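Local coordinates for peptidoglycan-recognition protein-LC isoform LCa (Drosophila melanogaster, PDB 2F2L) that forms the extracellular domain of a peptidoglycan receptor that activates the imd/Relish pathway in the immune response to Gram-negative bacteria, at residues Q6-Q11 with N74-R79. Residues are numbered along the deposited sequence; the frame is centred on the assembly and turned at random.
Sequences QQWLAQ and NVYVGR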
loop_
_atom_site.group_PDB
_atom_site.type_symbol
_atom_site.label_atom_id
_atom_site.label_comp_id
_atom_site.label_asym_id
_atom_site.label_seq_id
_atom_site.Cartn_x
_atom_site.Cartn_y
_atom_site.Cartn_z
ATOM N N GLN A 6 5.452 -5.223 -3.457
ATOM C CA GLN A 6 5.966 -5.177 -2.089
ATOM C C GLN A 6 6.633 -3.826 -1.770
ATOM O O GLN A 6 6.499 -3.308 -0.644
ATOM C CB GLN A 6 6.911 -6.366 -1.794
ATOM C CG GLN A 6 8.011 -6.642 -2.868
ATOM C CD GLN A 6 7.619 -7.707 -3.948
ATOM O OE1 GLN A 6 6.463 -7.780 -4.399
ATOM N NE2 GLN A 6 8.615 -8.517 -4.371
ATOM N N GLN A 7 7.329 -3.251 -2.759
ATOM C CA GLN A 7 8.007 -1.980 -2.542
ATOM C C GLN A 7 7.011 -0.832 -2.395
ATOM O O GLN A 7 7.363 0.183 -1.802
ATOM C CB GLN A 7 8.978 -1.646 -3.668
ATOM C CG GLN A 7 10.088 -2.647 -3.910
ATOM C CD GLN A 7 10.886 -2.315 -5.186
ATOM O OE1 GLN A 7 10.753 -2.990 -6.222
ATOM N NE2 GLN A 7 11.702 -1.259 -5.114
ATOM N N TRP A 8 5.789 -0.961 -2.927
ATOM C CA TRP A 8 4.779 0.104 -2.704
ATOM C C TRP A 8 3.709 -0.262 -1.666
ATOM O O TRP A 8 2.674 0.390 -1.540
ATOM C CB TRP A 8 4.203 0.677 -4.015
ATOM C CG TRP A 8 3.482 -0.252 -4.959
ATOM C CD1 TRP A 8 4.004 -0.865 -6.057
ATOM C CD2 TRP A 8 2.083 -0.582 -4.943
ATOM N NE1 TRP A 8 3.028 -1.584 -6.718
ATOM C CE2 TRP A 8 1.842 -1.435 -6.049
ATOM C CE3 TRP A 8 1.011 -0.255 -4.091
ATOM C CZ2 TRP A 8 0.564 -1.967 -6.322
ATOM C CZ3 TRP A 8 -0.239 -0.782 -4.359
ATOM C CH2 TRP A 8 -0.455 -1.622 -5.470
ATOM N N LEU A 9 4.011 -1.278 -0.866
ATOM C CA LEU A 9 3.178 -1.635 0.275
ATOM C C LEU A 9 1.814 -2.160 -0.166
ATOM O O LEU A 9 0.834 -2.040 0.547
ATOM C CB LEU A 9 3.056 -0.422 1.213
ATOM C CG LEU A 9 3.029 -0.567 2.722
ATOM C CD1 LEU A 9 4.107 -1.532 3.212
ATOM C CD2 LEU A 9 3.202 0.804 3.366
ATOM N N ALA A 10 1.777 -2.785 -1.343
ATOM C CA ALA A 10 0.548 -3.322 -1.880
ATOM C C ALA A 10 -0.157 -4.268 -0.904
ATOM O O ALA A 10 0.456 -5.170 -0.322
ATOM C CB ALA A 10 0.825 -4.047 -3.203
ATOM N N GLN A 11 -1.451 -4.033 -0.744
ATOM C CA GLN A 11 -2.366 -4.947 -0.071
ATOM C C GLN A 11 -2.524 -6.183 -0.957
ATOM O O GLN A 11 -2.633 -6.053 -2.177
ATOM C CB GLN A 11 -3.717 -4.232 0.057
ATOM C CG GLN A 11 -4.626 -4.755 1.095
ATOM C CD GLN A 11 -5.868 -3.895 1.252
ATOM O OE1 GLN A 11 -5.781 -2.665 1.364
ATOM N NE2 GLN A 11 -7.024 -4.542 1.302
ATOM N N ASN A 74 9.473 5.546 -13.546
ATOM C CA ASN A 74 9.467 4.162 -13.060
ATOM C C ASN A 74 8.130 3.500 -13.372
ATOM O O ASN A 74 7.102 4.171 -13.432
ATOM C CB ASN A 74 9.715 4.094 -11.543
ATOM C CG ASN A 74 11.142 4.442 -11.159
ATOM O OD1 ASN A 74 12.092 3.992 -11.791
ATOM N ND2 ASN A 74 11.297 5.240 -10.116
ATOM N N VAL A 75 8.161 2.187 -13.574
ATOM C CA VAL A 75 6.972 1.376 -13.798
ATOM C C VAL A 75 6.584 0.684 -12.479
ATOM O O VAL A 75 7.375 -0.081 -11.912
ATOM C CB VAL A 75 7.216 0.296 -14.880
ATOM C CG1 VAL A 75 5.942 -0.519 -15.149
ATOM C CG2 VAL A 75 7.718 0.934 -16.186
ATOM N N TYR A 76 5.377 0.969 -12.002
ATOM C CA TYR A 76 4.851 0.400 -10.747
ATOM C C TYR A 76 3.994 -0.800 -11.110
ATOM O O TYR A 76 3.085 -0.697 -11.909
ATOM C CB TYR A 76 4.077 1.475 -9.966
ATOM C CG TYR A 76 5.045 2.509 -9.476
ATOM C CD1 TYR A 76 5.522 2.472 -8.188
ATOM C CD2 TYR A 76 5.566 3.467 -10.341
ATOM C CE1 TYR A 76 6.459 3.390 -7.741
ATOM C CE2 TYR A 76 6.511 4.388 -9.914
ATOM C CZ TYR A 76 6.966 4.335 -8.611
ATOM O OH TYR A 76 7.905 5.225 -8.157
ATOM N N VAL A 77 4.335 -1.953 -10.559
ATOM C CA VAL A 77 3.617 -3.167 -10.874
ATOM C C VAL A 77 2.246 -3.138 -10.174
ATOM O O VAL A 77 2.158 -2.981 -8.945
ATOM C CB VAL A 77 4.420 -4.429 -10.475
ATOM C CG1 VAL A 77 3.654 -5.685 -10.872
ATOM C CG2 VAL A 77 5.809 -4.424 -11.145
ATOM N N GLY A 78 1.199 -3.272 -10.981
ATOM C CA GLY A 78 -0.172 -3.352 -10.507
ATOM C C GLY A 78 -0.535 -4.819 -10.483
ATOM O O GLY A 78 0.026 -5.582 -9.710
ATOM N N ARG A 79 -1.443 -5.226 -11.363
ATOM C CA ARG A 79 -1.790 -6.640 -11.497
ATOM C C ARG A 79 -0.778 -7.423 -12.331
ATOM O O ARG A 79 -0.842 -8.654 -12.406
ATOM C CB ARG A 79 -3.167 -6.782 -12.120
ATOM C CG ARG A 79 -4.238 -6.051 -11.352
ATOM C CD ARG A 79 -5.634 -6.491 -11.747
ATOM N NE ARG A 79 -6.630 -5.751 -10.973
ATOM C CZ ARG A 79 -7.926 -6.035 -10.913
ATOM N NH1 ARG A 79 -8.435 -7.049 -11.604
ATOM N NH2 ARG A 79 -8.722 -5.298 -10.142
#
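Trp8 meets the Tyr76 ring, the Val77 carbonyl and Gly78 CA where, in this PGRP domain of the amidase 2 family, the loop after strand 2-3 comes back to strand 75-77, the parallel neighbour of 2-3 in the mixed beta sheet. One hydrogen bond dominates: Trp8 NE1 donates to the main-chain Val77 O at 2.8 Å. The oxygen lies at the indole edge, 7° out of the ring plane, but the N-H...O angle of 140° shows a bent bond. In agreement with that bend, the oxygen lies toward the six-membered ring, with Trp8 CZ2 only 3.2 Å from Val77 O. The torsion that aims the indole at the strand sets Trp8 CG between its own N and carbonyl carbon (chi1 60°).

In the apolar packing, Trp8 CD1 approaches the edge of the Tyr76 ring at CD1, 4.2 Å away, while the phenol end is held by a hydrogen bond between Tyr76 OH and Asp72 OD2. Gly78 CA comes obliquely to Trp8 CZ2, at 4.5 Å. Trp8 also rests on Val47 and Gln51 of helix 40-57, so its indole lies between that helix and strand 75-77.

Next to this buried tryptophan, Leu9 and Gln11 contact the bound muropeptide and pack on Phe54 and Thr104 of the partner LCx chain; the sheet contact thus adjoins the ligand-mediated interface. Within the loop itself, Ala10 CB sits 3.5 Å above one face of the Trp8 ring, offset toward its rim.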